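Local coordinates for CRISPR-associated protein, Cse1 family (Acidimicrobium ferrooxidans, PDB 4H3T), which probably serves as the large Cse1 subunit of a type I-E CRISPR Cascade complex, helping to recognise invading DNA, at residues A[353-367]-A[378-392]. The protein carries 1 engineered substitution. Residues are numbered along the deposited sequence; the frame is centred on the assembly and turned at random. Where two conformers were deposited one is given.
Sequences QSRGIALVSLLVTSA and DLAYDRLDTPLAVLN
A long antiparallel beta hairpin pairs 359-367 with 378-387, the middle strand and one edge strand of a three-stranded antiparallel sheet, with strand 202-206 at the other edge; helix 445-473 packs on the second strand of the hairpin. Four hydrogen-bonded pairs, V360 with T386 through S366 with A380, stitch the backbones, and L388 N extends the series to A358 O, 2.8 Å away. A water held by A358 O and A389 N bridges the start of the turn that follows P387.

V360, L362 and T386 share one face of the sheet. The T386 hydroxyl, placed by a chi1 of -52° with OG1 anti to the carbonyl carbon, turns back to L384 O at 3.1 Å. L362 N reaches that same oxygen from the opposite face of its carbonyl plane, so L384 O is gripped twice. OG1 also lies against the L362 side chain, 3.6 Å from CD1, the two side chains crossing at about a right angle. With an alanine in place of T386, L384 O would probably lose its second donor, and L362 CD1 the close contact with OG1, keeping only the longer one to CB.

Beyond the strand ends L388 reaches across to 357-360: its CD1 meets I357 CG2 and V360 CG1, while CD2 sits 3.5 Å from I357 O.

On the other face, in the conformer given, one of two, R383 bends at chi3 (92°), laying its guanidinium beside L363, whose CD1 rests over one face near the rim. In that conformer NH1 forms a salt bridge with E53, and NH2 makes a weak hydrogen bond to Y381 OH in the guanidinium plane. The same L363 CD1 touches the Y381 ring at its edge, 3.8 Å from CE1.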
# COMPACT_ATOMS: atom_id res chain seq x y z
N GLN A 353 -11.15 9.73 17.84
CA GLN A 353 -12.64 9.85 17.85
C GLN A 353 -13.20 11.20 18.45
O GLN A 353 -14.12 11.82 17.88
CB GLN A 353 -13.21 8.72 18.70
CG GLN A 353 -12.89 7.34 18.05
CD GLN A 353 -14.05 6.36 18.09
OE1 GLN A 353 -15.13 6.61 17.55
NE2 GLN A 353 -13.83 5.17 18.65
N SER A 354 -12.56 11.69 19.52
CA SER A 354 -13.05 12.93 20.15
C SER A 354 -12.83 14.16 19.22
O SER A 354 -13.42 15.19 19.48
CB SER A 354 -12.42 13.13 21.53
OG SER A 354 -11.01 13.29 21.45
N ARG A 355 -12.05 14.02 18.09
CA ARG A 355 -11.87 15.08 17.09
C ARG A 355 -12.97 15.13 15.97
O ARG A 355 -12.82 15.90 15.00
CB ARG A 355 -10.50 14.93 16.40
CG ARG A 355 -9.33 15.00 17.37
CD ARG A 355 -9.16 16.38 17.93
NE ARG A 355 -7.93 16.40 18.70
CZ ARG A 355 -7.41 17.49 19.22
NH1 ARG A 355 -8.00 18.67 19.06
NH2 ARG A 355 -6.26 17.42 19.89
N GLY A 356 -14.03 14.33 16.09
CA GLY A 356 -15.10 14.32 15.09
C GLY A 356 -14.83 13.48 13.85
O GLY A 356 -15.47 13.71 12.81
N ILE A 357 -13.97 12.45 13.96
CA ILE A 357 -13.64 11.56 12.84
C ILE A 357 -14.30 10.22 13.10
O ILE A 357 -14.00 9.59 14.09
CB ILE A 357 -12.10 11.39 12.68
CG1 ILE A 357 -11.35 12.75 12.58
CG2 ILE A 357 -11.77 10.58 11.44
CD1 ILE A 357 -9.97 12.68 13.22
N ALA A 358 -15.18 9.77 12.22
CA ALA A 358 -15.84 8.49 12.37
C ALA A 358 -15.21 7.40 11.48
O ALA A 358 -15.14 6.22 11.89
CB ALA A 358 -17.31 8.64 12.02
N LEU A 359 -14.77 7.78 10.25
CA LEU A 359 -14.20 6.88 9.27
C LEU A 359 -12.98 7.47 8.62
O LEU A 359 -12.82 8.69 8.55
CB LEU A 359 -15.18 6.58 8.12
CG LEU A 359 -16.54 6.00 8.52
CD1 LEU A 359 -17.64 6.78 7.85
CD2 LEU A 359 -16.63 4.54 8.13
N VAL A 360 -12.13 6.58 8.16
CA VAL A 360 -10.95 6.89 7.33
C VAL A 360 -10.94 5.89 6.24
O VAL A 360 -11.39 4.75 6.43
CB VAL A 360 -9.60 6.94 8.06
CG1 VAL A 360 -9.54 8.14 9.00
CG2 VAL A 360 -9.31 5.63 8.79
N SER A 361 -10.35 6.26 5.13
CA SER A 361 -10.16 5.34 4.04
C SER A 361 -8.69 4.85 4.10
O SER A 361 -7.76 5.66 3.94
CB SER A 361 -10.48 6.07 2.75
OG SER A 361 -10.09 5.27 1.65
N LEU A 362 -8.49 3.55 4.33
CA LEU A 362 -7.15 3.03 4.47
C LEU A 362 -6.61 2.64 3.12
O LEU A 362 -7.18 1.79 2.48
CB LEU A 362 -7.12 1.80 5.41
CG LEU A 362 -7.55 2.04 6.83
CD1 LEU A 362 -7.44 0.78 7.59
CD2 LEU A 362 -6.71 3.20 7.50
N LEU A 363 -5.53 3.26 2.71
CA LEU A 363 -4.84 2.95 1.46
C LEU A 363 -3.86 1.88 1.78
O LEU A 363 -3.02 2.08 2.63
CB LEU A 363 -4.14 4.19 0.92
CG LEU A 363 -3.18 4.02 -0.28
CD1 LEU A 363 -3.86 3.40 -1.49
CD2 LEU A 363 -2.59 5.33 -0.64
N VAL A 364 -3.90 0.74 1.09
CA VAL A 364 -2.95 -0.34 1.30
C VAL A 364 -2.23 -0.65 0.03
O VAL A 364 -2.88 -0.88 -1.01
CB VAL A 364 -3.84 -1.55 1.78
CG1 VAL A 364 -3.09 -2.84 1.87
CG2 VAL A 364 -4.52 -1.25 3.11
N THR A 365 -0.92 -0.81 0.09
CA THR A 365 -0.15 -1.34 -1.03
C THR A 365 0.90 -2.40 -0.61
O THR A 365 1.43 -2.34 0.50
CB THR A 365 0.61 -0.24 -1.84
OG1 THR A 365 1.73 0.21 -1.04
CG2 THR A 365 -0.33 0.92 -2.24
N SER A 366 1.16 -3.39 -1.49
CA SER A 366 2.30 -4.34 -1.30
C SER A 366 2.73 -4.83 -2.63
O SER A 366 1.98 -4.73 -3.59
CB SER A 366 1.95 -5.50 -0.35
OG SER A 366 1.08 -6.39 -1.00
N ALA A 367 3.94 -5.36 -2.70
CA ALA A 367 4.52 -5.85 -3.95
C ALA A 367 5.14 -7.17 -3.75
O ALA A 367 5.55 -7.48 -2.63
CB ALA A 367 5.55 -4.87 -4.45
N ASP A 378 3.62 -9.05 -8.81
CA ASP A 378 2.28 -8.76 -8.33
C ASP A 378 2.29 -7.52 -7.53
O ASP A 378 3.27 -7.20 -6.88
CB ASP A 378 1.74 -9.90 -7.46
CG ASP A 378 0.32 -10.27 -7.86
OD1 ASP A 378 -0.56 -9.34 -7.91
OD2 ASP A 378 0.09 -11.47 -8.18
N LEU A 379 1.21 -6.79 -7.60
CA LEU A 379 1.08 -5.56 -6.85
C LEU A 379 -0.30 -5.56 -6.21
O LEU A 379 -1.27 -5.79 -6.93
CB LEU A 379 1.26 -4.38 -7.81
CG LEU A 379 1.35 -2.97 -7.23
CD1 LEU A 379 2.63 -2.80 -6.41
CD2 LEU A 379 1.35 -1.97 -8.36
N ALA A 380 -0.37 -5.48 -4.88
CA ALA A 380 -1.64 -5.32 -4.16
C ALA A 380 -1.84 -3.80 -3.95
O ALA A 380 -0.90 -3.07 -3.57
CB ALA A 380 -1.60 -6.06 -2.81
N TYR A 381 -3.02 -3.32 -4.24
CA TYR A 381 -3.33 -1.89 -4.17
C TYR A 381 -4.83 -1.78 -3.85
O TYR A 381 -5.60 -2.45 -4.50
CB TYR A 381 -2.94 -1.23 -5.48
CG TYR A 381 -3.74 0.02 -5.75
CD1 TYR A 381 -3.65 1.11 -4.89
CD2 TYR A 381 -4.60 0.11 -6.83
CE1 TYR A 381 -4.47 2.23 -5.05
CE2 TYR A 381 -5.39 1.25 -7.04
CZ TYR A 381 -5.33 2.30 -6.13
OH TYR A 381 -6.10 3.44 -6.25
N ASP A 382 -5.22 -1.08 -2.78
CA ASP A 382 -6.65 -1.03 -2.41
C ASP A 382 -6.90 0.04 -1.42
O ASP A 382 -5.96 0.58 -0.85
CB ASP A 382 -7.09 -2.40 -1.83
CG ASP A 382 -8.54 -2.86 -2.11
OD1 ASP A 382 -9.43 -1.97 -2.34
OD2 ASP A 382 -8.79 -4.11 -2.13
N ARG A 383 -8.18 0.33 -1.26
CA ARG A 383 -8.73 1.29 -0.36
C ARG A 383 -9.88 0.64 0.40
O ARG A 383 -10.68 -0.09 -0.20
CB ARG A 383 -9.22 2.50 -1.17
CG ARG A 383 -8.20 2.91 -2.24
CD ARG A 383 -8.49 4.25 -2.88
NE ARG A 383 -7.81 5.31 -2.17
CZ ARG A 383 -6.68 5.91 -2.54
NH1 ARG A 383 -6.17 6.88 -1.79
NH2 ARG A 383 -6.06 5.56 -3.67
N LEU A 384 -9.88 0.81 1.74
CA LEU A 384 -10.93 0.26 2.55
C LEU A 384 -11.47 1.34 3.48
O LEU A 384 -10.75 1.82 4.34
CB LEU A 384 -10.38 -0.94 3.35
CG LEU A 384 -11.43 -1.72 4.16
CD1 LEU A 384 -12.54 -2.37 3.26
CD2 LEU A 384 -10.78 -2.74 5.04
N ASP A 385 -12.76 1.65 3.36
CA ASP A 385 -13.44 2.59 4.28
C ASP A 385 -13.65 1.91 5.66
O ASP A 385 -14.34 0.88 5.78
CB ASP A 385 -14.77 3.08 3.68
CG ASP A 385 -14.62 4.09 2.53
OD1 ASP A 385 -13.64 4.87 2.53
OD2 ASP A 385 -15.55 4.18 1.67
N THR A 386 -12.90 2.40 6.65
CA THR A 386 -12.80 1.78 7.94
C THR A 386 -13.21 2.73 9.12
O THR A 386 -12.55 3.77 9.36
CB THR A 386 -11.34 1.25 8.17
OG1 THR A 386 -10.95 0.42 7.05
CG2 THR A 386 -11.24 0.39 9.43
N PRO A 387 -14.19 2.27 9.93
CA PRO A 387 -14.57 3.04 11.12
C PRO A 387 -13.47 3.08 12.15
O PRO A 387 -12.77 2.05 12.37
CB PRO A 387 -15.75 2.24 11.71
CG PRO A 387 -16.22 1.41 10.63
CD PRO A 387 -15.07 1.10 9.77
N LEU A 388 -13.32 4.23 12.80
CA LEU A 388 -12.37 4.30 13.90
C LEU A 388 -12.80 3.33 15.00
O LEU A 388 -11.95 2.78 15.69
CB LEU A 388 -12.23 5.73 14.46
CG LEU A 388 -11.11 6.51 13.86
CD1 LEU A 388 -11.30 6.64 12.38
CD2 LEU A 388 -10.94 7.89 14.56
N ALA A 389 -14.08 3.05 15.09
CA ALA A 389 -14.59 2.04 16.07
C ALA A 389 -13.94 0.66 15.89
O ALA A 389 -13.70 -0.01 16.88
CB ALA A 389 -16.09 1.90 15.91
N VAL A 390 -13.59 0.26 14.66
CA VAL A 390 -12.99 -1.04 14.36
C VAL A 390 -11.50 -1.05 14.77
O VAL A 390 -10.94 -2.11 15.09
CB VAL A 390 -13.24 -1.39 12.88
CG1 VAL A 390 -12.37 -2.56 12.39
CG2 VAL A 390 -14.72 -1.67 12.66
N LEU A 391 -10.88 0.12 14.79
CA LEU A 391 -9.48 0.30 15.24
C LEU A 391 -9.38 0.27 16.75
O LEU A 391 -8.28 0.08 17.28
CB LEU A 391 -8.87 1.61 14.73
CG LEU A 391 -8.86 1.81 13.28
CD1 LEU A 391 -8.18 3.14 12.91
CD2 LEU A 391 -8.16 0.63 12.57
N ASN A 392 -10.51 0.43 17.46
CA ASN A 392 -10.57 0.44 18.94
C ASN A 392 -10.16 -0.88 19.57
O ASN A 392 -10.82 -1.92 19.41
CB ASN A 392 -11.99 0.80 19.39
CG ASN A 392 -12.16 1.17 20.85
OD1 ASN A 392 -11.38 0.78 21.73
ND2 ASN A 392 -13.28 1.80 21.16
O HOH W 1 -16.16 4.84 14.02